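Side-chain contacts in RmpD (Hexulose-6-phosphate synthase) (Streptococcus mutans, PDB 3EXR), which belongs to the HUMPS family of enzymes and folds as a TIM barrel, a closed ring of eight parallel strands wrapped in helices: residues G19-A24 with S46-V51; N159-L164 with V171-G176. All coordinates share one frame; numbering follows the deposited sequence.

Contact 1 of 2, residues G19-A24 with S46-V51; sequences GAITAA and SELVEV
Leu48 reaches across to helix 17-27 and lays its two methyls against Ala20 and Ile21. This is the fuller, buried part of the contact. CD2 of Leu48 meets CB of Ala20 at 4.0 Å. CD1 of Leu48 lies 4.1 Å from CB of Ala20, so the fork of the leucine straddles a single methyl. CD1 of Leu48 also touches CG1 of Ile21 at 4.0 Å, where the two side chains slide past each other in opposite directions. The leucine gets there because its CG stands anti to the backbone N (chi1 174°), which carries the fork out toward the facing helix. Ala20 and Leu48 are both buried, and each also touches Cys40 of helix 38-44.

The other side is thinner, though no less close. Ile21 extends its CG1-CD1 arm (chi2 174°) toward Val51, and CD1 of Ile21 meets CG1 of Val51 at 4.0 Å. The two side chains cross at about a right angle and share just this methyl pair. Both residues are partly exposed. On the same helix as Val51, Glu50 makes a salt bridge to Arg81 through OE1. Ser46 OG bonds to Arg81 of its own chain and to Gln43 of the second subunit, which places this end of the segment at the dimer contact.

The axes of 19-24 and 47-51 run 21° from parallel and come within 11.1 Å. Their helices are neighbours in the outer helical layer of the TIM barrel. No hydrogen bond or salt bridge links the two segments. Their adhesion is therefore apolar. It rests on van der Waals contact and the burial of aliphatic groups, 142 Å² in all, which implies a modest, nondirectional association.

Contact 2 of 2, residues N159-L164 with V171-G176; sequences NKVKKL and VSVTGG
Val161 and Leu164, one helical turn apart, face Val171 and Val173 of strand 170-174. The axes of 159-164 and 171-174 run almost antiparallel, at 160°, and come within 9.4 Å of each other.

Taken in order along the helix, Val161 comes first and uses both of its branches. CG1 of Val161, anti to the backbone N (chi1 173°), touches CG1 of Val171 at 3.9 Å, and the two side chains cross obliquely. CG2 of Val161 goes the other way along the strand and meets CG1 of Val173 at 4.1 Å, here at about a right angle. One valine thus spans two strand residues that point to the same side. Three residues on, Leu164 closes the segment. It meets the strand with CB, which lies 3.7 Å from CG2 of Val171. This is the closest approach between the two segments, and it is made at the root of the leucine rather than at its branched end. Val171 is accordingly gripped by both helix residues, one methyl to each. Val173 meets Val161 alone of the two.

All four touching residues are buried, and the contact holds no hydrogen bond between the segments. Every atom that meets across it is an aliphatic carbon.

The Leu164 side chain also touches Leu118, Trp122 and Tyr124, the last on helix 124-132, which flanks helix 155-167. Strand 170-174 completes a beta-alpha-beta crossover that starts at strand 137-141, whose Tyr140 touches Val161, and passes through helices 144-149 and 155-167. Within the barrel, strand 170-174 hydrogen-bonds to strand 137-141 on one side and to strand 192-195 on the other.

Contacts 1 and 2 lie on opposite sides of the chain's centre. Their own centres are 27 Å apart, and the nearest atoms stay about 15 Å from each other, so they do not touch. They follow one another along the chain without overlap. Contact 1 joins two helices in the outer layer, with its centre 16 Å from that of the chain. Contact 2 joins a helix to a barrel strand and lies deeper, at 12 Å. They are two kinds of contact in one TIM barrel: helix to helix in the outer layer, and helix to strand between the layers. Contact 1 also borders the second subunit through Ser46, whereas no other chain of the assembly touches contact 2.

Contact 1 of 2, residues G19-A24 with S46-V51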
ATOM      1  N   GLY A  19     -12.782   0.033 -16.231  1.00  9.45           N
ATOM      2  CA  GLY A  19     -13.648   0.779 -15.302  1.00 10.13           C
ATOM      3  C   GLY A  19     -13.059   2.129 -14.919  1.00  9.34           C
ATOM      4  O   GLY A  19     -13.763   3.157 -14.824  1.00 10.12           O
ATOM      5  N   ALA A  20     -11.737   2.138 -14.686  1.00  9.20           N
ATOM      6  CA  ALA A  20     -11.023   3.389 -14.353  1.00  9.15           C
ATOM      7  C   ALA A  20     -11.065   4.378 -15.508  1.00  9.29           C
ATOM      8  O   ALA A  20     -11.352   5.562 -15.324  1.00  9.23           O
ATOM      9  CB  ALA A  20      -9.561   3.107 -13.998  1.00  9.43           C
ATOM     10  N   ILE A  21     -10.776   3.902 -16.714  1.00  9.14           N
ATOM     11  CA  ILE A  21     -10.703   4.804 -17.867  1.00  9.74           C
ATOM     12  C   ILE A  21     -12.099   5.328 -18.191  1.00  9.61           C
ATOM     13  O   ILE A  21     -12.284   6.523 -18.422  1.00  9.88           O
ATOM     14  CB  ILE A  21     -10.054   4.106 -19.079  1.00  9.27           C
ATOM     15  CG1 ILE A  21      -8.577   3.752 -18.759  1.00 10.54           C
ATOM     16  CG2 ILE A  21     -10.149   4.984 -20.337  1.00  8.99           C
ATOM     17  CD1 ILE A  21      -7.876   2.939 -19.820  1.00 13.51           C
ATOM     18  N   THR A  22     -13.089   4.453 -18.141  1.00  9.53           N
ATOM     19  CA  THR A  22     -14.450   4.898 -18.485  1.00  9.64           C
ATOM     20  C   THR A  22     -14.947   5.926 -17.478  1.00  9.90           C
ATOM     21  O   THR A  22     -15.522   6.932 -17.850  1.00 10.22           O
ATOM     22  CB  THR A  22     -15.404   3.717 -18.619  1.00  9.70           C
ATOM     23  OG1 THR A  22     -14.971   2.896 -19.704  1.00 11.07           O
ATOM     24  CG2 THR A  22     -16.814   4.161 -18.954  1.00 11.25           C
ATOM     25  N   ALA A  23     -14.698   5.677 -16.198  1.00  9.72           N
ATOM     26  CA  ALA A  23     -15.135   6.626 -15.158  1.00  8.83           C
ATOM     27  C   ALA A  23     -14.398   7.968 -15.300  1.00  9.17           C
ATOM     28  O   ALA A  23     -15.006   9.057 -15.181  1.00 10.14           O
ATOM     29  CB  ALA A  23     -14.932   6.050 -13.773  1.00  8.91           C
ATOM     30  N   ALA A  24     -13.089   7.912 -15.539  1.00  9.58           N
ATOM     31  CA  ALA A  24     -12.277   9.127 -15.702  1.00  9.94           C
ATOM     32  C   ALA A  24     -12.754  10.002 -16.837  1.00 10.89           C
ATOM     33  O   ALA A  24     -12.892  11.223 -16.681  1.00 11.57           O
ATOM     34  CB  ALA A  24     -10.821   8.775 -15.930  1.00 10.11           C
ATOM     35  N   SER A  46       1.130   0.808 -13.528  1.00  7.40           N
ATOM     36  CA  SER A  46       1.294   2.252 -13.593  1.00  7.29           C
ATOM     37  C   SER A  46       1.001   2.833 -14.962  1.00  7.76           C
ATOM     38  O   SER A  46       0.949   4.049 -15.109  1.00  7.74           O
ATOM     39  CB  SER A  46       2.694   2.632 -13.122  1.00  7.84           C
ATOM     40  OG  SER A  46       3.692   2.115 -13.995  1.00  9.47           O
ATOM     41  N   GLU A  47       0.803   2.003 -15.973  1.00  8.31           N
ATOM     42  CA  GLU A  47       0.523   2.540 -17.297  1.00  8.99           C
ATOM     43  C   GLU A  47      -0.768   3.400 -17.258  1.00  9.14           C
ATOM     44  O   GLU A  47      -0.886   4.384 -17.961  1.00  9.15           O
ATOM     45  CB  GLU A  47       0.498   1.477 -18.392  1.00  9.14           C
ATOM     46  CG  GLU A  47       0.320   2.075 -19.786  1.00 10.39           C
ATOM     47  CD  GLU A  47       0.458   1.089 -20.932  1.00 11.59           C
ATOM     48  OE1 GLU A  47       0.170  -0.115 -20.766  1.00 14.20           O
ATOM     49  OE2 GLU A  47       0.808   1.560 -22.036  1.00 14.28           O
ATOM     50  N   LEU A  48      -1.690   3.039 -16.381  1.00  9.30           N
ATOM     51  CA  LEU A  48      -2.903   3.825 -16.181  1.00  8.85           C
ATOM     52  C   LEU A  48      -2.579   5.296 -15.924  1.00  8.50           C
ATOM     53  O   LEU A  48      -3.276   6.196 -16.444  1.00  7.84           O
ATOM     54  CB  LEU A  48      -3.733   3.255 -15.023  1.00  9.44           C
ATOM     55  CG  LEU A  48      -4.973   4.060 -14.589  1.00 10.31           C
ATOM     56  CD1 LEU A  48      -5.990   4.169 -15.693  1.00 12.51           C
ATOM     57  CD2 LEU A  48      -5.611   3.446 -13.359  1.00 11.72           C
ATOM     58  N   VAL A  49      -1.540   5.550 -15.130  1.00  8.97           N
ATOM     59  CA  VAL A  49      -1.179   6.941 -14.812  1.00  8.43           C
ATOM     60  C   VAL A  49      -0.865   7.714 -16.097  1.00  8.51           C
ATOM     61  O   VAL A  49      -1.293   8.841 -16.285  1.00  8.13           O
ATOM     62  CB  VAL A  49       0.019   7.020 -13.829  1.00  8.31           C
ATOM     63  CG1 VAL A  49       0.465   8.452 -13.609  1.00  9.13           C
ATOM     64  CG2 VAL A  49      -0.352   6.381 -12.496  1.00  9.42           C
ATOM     65  N   GLU A  50      -0.098   7.075 -16.965  1.00  8.42           N
ATOM     66  CA  GLU A  50       0.275   7.659 -18.253  1.00  9.14           C
ATOM     67  C   GLU A  50      -0.934   7.872 -19.199  1.00  9.33           C
ATOM     68  O   GLU A  50      -1.027   8.889 -19.885  1.00 10.16           O
ATOM     69  CB  GLU A  50       1.353   6.796 -18.908  1.00  9.95           C
ATOM     70  CG  GLU A  50       2.013   7.429 -20.113  1.00 10.96           C
ATOM     71  CD  GLU A  50       3.290   6.723 -20.570  1.00 14.50           C
ATOM     72  OE1 GLU A  50       3.907   6.009 -19.773  1.00 16.25           O
ATOM     73  OE2 GLU A  50       3.688   6.936 -21.738  1.00 15.70           O
ATOM     74  N   VAL A  51      -1.858   6.927 -19.207  1.00  9.09           N
ATOM     75  CA  VAL A  51      -3.078   7.055 -20.007  1.00  8.13           C
ATOM     76  C   VAL A  51      -3.880   8.260 -19.503  1.00  8.96           C
ATOM     77  O   VAL A  51      -4.367   9.036 -20.311  1.00  9.21           O
ATOM     78  CB  VAL A  51      -3.922   5.767 -19.962  1.00  8.33           C
ATOM     79  CG1 VAL A  51      -5.301   5.969 -20.577  1.00  9.71           C
ATOM     80  CG2 VAL A  51      -3.166   4.605 -20.646  1.00  8.04           C
TER

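Contact 2 of 2, residues N159-L164 with V171-G176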
ATOM      1  N   ASN A 159     -12.819  17.810  14.352  1.00 11.85           N
ATOM      2  CA  ASN A 159     -11.769  18.360  15.210  1.00 12.29           C
ATOM      3  C   ASN A 159     -10.366  17.991  14.737  1.00 12.26           C
ATOM      4  O   ASN A 159      -9.442  18.810  14.800  1.00 13.15           O
ATOM      5  CB  ASN A 159     -11.921  17.887  16.650  1.00 12.53           C
ATOM      6  CG  ASN A 159     -13.026  18.596  17.403  1.00 14.13           C
ATOM      7  OD1 ASN A 159     -13.497  18.096  18.448  1.00 16.22           O
ATOM      8  ND2 ASN A 159     -13.449  19.746  16.901  1.00 14.51           N
ATOM      9  N   LYS A 160     -10.206  16.753  14.304  1.00 11.30           N
ATOM     10  CA  LYS A 160      -8.902  16.289  13.834  1.00 10.88           C
ATOM     11  C   LYS A 160      -8.524  16.950  12.507  1.00 10.21           C
ATOM     12  O   LYS A 160      -7.393  17.379  12.303  1.00 10.46           O
ATOM     13  CB  LYS A 160      -8.861  14.758  13.753  1.00 11.31           C
ATOM     14  CG  LYS A 160      -9.136  14.081  15.111  1.00 11.22           C
ATOM     15  CD  LYS A 160      -8.713  12.626  15.138  1.00 14.25           C
ATOM     16  CE  LYS A 160      -7.211  12.491  15.188  1.00 15.54           C
ATOM     17  NZ  LYS A 160      -6.830  11.049  15.397  1.00 18.21           N
ATOM     18  N   VAL A 161      -9.487  17.039  11.598  1.00 10.17           N
ATOM     19  CA  VAL A 161      -9.289  17.799  10.364  1.00 10.74           C
ATOM     20  C   VAL A 161      -8.866  19.219  10.685  1.00 10.64           C
ATOM     21  O   VAL A 161      -7.878  19.709  10.136  1.00 10.78           O
ATOM     22  CB  VAL A 161     -10.515  17.741   9.442  1.00 10.33           C
ATOM     23  CG1 VAL A 161     -10.340  18.680   8.250  1.00 11.30           C
ATOM     24  CG2 VAL A 161     -10.763  16.266   8.997  1.00  9.92           C
ATOM     25  N   LYS A 162      -9.598  19.883  11.576  1.00 11.90           N
ATOM     26  CA  LYS A 162      -9.273  21.252  11.946  1.00 12.16           C
ATOM     27  C   LYS A 162      -7.865  21.386  12.509  1.00 11.71           C
ATOM     28  O   LYS A 162      -7.148  22.327  12.163  1.00 12.75           O
ATOM     29  CB  LYS A 162     -10.293  21.784  12.951  1.00 12.11           C
ATOM     30  CG  LYS A 162     -11.615  22.099  12.326  1.00 12.52           C
ATOM     31  CD  LYS A 162     -12.717  22.148  13.365  1.00 13.65           C
ATOM     32  CE  LYS A 162     -14.073  22.401  12.738  1.00 14.46           C
ATOM     33  NZ  LYS A 162     -15.183  22.625  13.768  1.00 14.63           N
ATOM     34  N   LYS A 163      -7.476  20.436  13.351  1.00 10.80           N
ATOM     35  CA  LYS A 163      -6.160  20.487  13.990  1.00 11.62           C
ATOM     36  C   LYS A 163      -5.030  20.295  12.992  1.00 11.78           C
ATOM     37  O   LYS A 163      -4.004  20.964  13.076  1.00 11.86           O
ATOM     38  CB  LYS A 163      -6.067  19.470  15.122  1.00 12.36           C
ATOM     39  CG  LYS A 163      -4.703  19.452  15.863  1.00 14.82           C
ATOM     40  CD  LYS A 163      -4.341  20.801  16.498  1.00 21.14           C
ATOM     41  CE  LYS A 163      -3.736  20.642  17.907  1.00 24.28           C
ATOM     42  NZ  LYS A 163      -2.418  19.952  17.949  1.00 26.16           N
ATOM     43  N   LEU A 164      -5.203  19.371  12.050  1.00 11.09           N
ATOM     44  CA  LEU A 164      -4.195  19.186  11.010  1.00 10.61           C
ATOM     45  C   LEU A 164      -4.021  20.426  10.138  1.00 10.65           C
ATOM     46  O   LEU A 164      -2.906  20.797   9.781  1.00 10.54           O
ATOM     47  CB  LEU A 164      -4.528  17.974  10.150  1.00 10.97           C
ATOM     48  CG  LEU A 164      -4.456  16.606  10.779  1.00 11.13           C
ATOM     49  CD1 LEU A 164      -5.122  15.620   9.841  1.00 11.34           C
ATOM     50  CD2 LEU A 164      -2.997  16.180  11.074  1.00 10.74           C
ATOM     51  N   VAL A 171      -5.321  19.574   3.876  1.00 10.14           N
ATOM     52  CA  VAL A 171      -6.036  18.359   4.212  1.00 10.52           C
ATOM     53  C   VAL A 171      -7.091  18.018   3.147  1.00  9.82           C
ATOM     54  O   VAL A 171      -7.925  18.830   2.768  1.00  9.92           O
ATOM     55  CB  VAL A 171      -6.681  18.454   5.616  1.00 11.15           C
ATOM     56  CG1 VAL A 171      -7.532  17.232   5.938  1.00 11.69           C
ATOM     57  CG2 VAL A 171      -5.597  18.653   6.663  1.00 10.73           C
ATOM     58  N   SER A 172      -7.011  16.798   2.629  1.00  9.00           N
ATOM     59  CA  SER A 172      -8.044  16.260   1.782  1.00  7.95           C
ATOM     60  C   SER A 172      -8.947  15.385   2.631  1.00  8.46           C
ATOM     61  O   SER A 172      -8.467  14.683   3.528  1.00  9.29           O
ATOM     62  CB  SER A 172      -7.439  15.388   0.680  1.00  7.37           C
ATOM     63  OG  SER A 172      -6.663  16.139  -0.190  1.00  8.89           O
ATOM     64  N   VAL A 173     -10.261  15.435   2.378  1.00  8.31           N
ATOM     65  CA  VAL A 173     -11.172  14.544   3.082  1.00  9.04           C
ATOM     66  C   VAL A 173     -11.859  13.602   2.088  1.00  9.46           C
ATOM     67  O   VAL A 173     -12.059  13.939   0.910  1.00  8.67           O
ATOM     68  CB  VAL A 173     -12.235  15.318   3.930  1.00  9.89           C
ATOM     69  CG1 VAL A 173     -11.616  16.127   5.029  1.00  9.66           C
ATOM     70  CG2 VAL A 173     -13.073  16.212   3.038  1.00  9.48           C
ATOM     71  N   THR A 174     -12.225  12.422   2.577  1.00  9.70           N
ATOM     72  CA  THR A 174     -12.936  11.437   1.767  1.00 11.37           C
ATOM     73  C   THR A 174     -13.885  10.649   2.623  1.00 11.14           C
ATOM     74  O   THR A 174     -13.634  10.468   3.825  1.00 11.56           O
ATOM     75  CB  THR A 174     -11.949  10.508   1.042  1.00 11.09           C
ATOM     76  OG1 THR A 174     -12.663   9.708   0.087  1.00 14.14           O
ATOM     77  CG2 THR A 174     -11.252   9.551   1.985  1.00 11.62           C
ATOM     78  N   GLY A 175     -14.995  10.209   2.016  1.00 11.27           N
ATOM     79  CA  GLY A 175     -16.046   9.473   2.722  1.00 11.96           C
ATOM     80  C   GLY A 175     -17.191  10.377   3.129  1.00 12.56           C
ATOM     81  O   GLY A 175     -16.954  11.443   3.662  1.00 13.42           O
ATOM     82  N   GLY A 176     -18.434   9.967   2.843  1.00 13.51           N
ATOM     83  CA  GLY A 176     -19.593  10.699   3.332  1.00 14.36           C
ATOM     84  C   GLY A 176     -19.796  12.020   2.622  1.00 15.28           C
ATOM     85  O   GLY A 176     -20.384  12.960   3.185  1.00 15.57           O
TER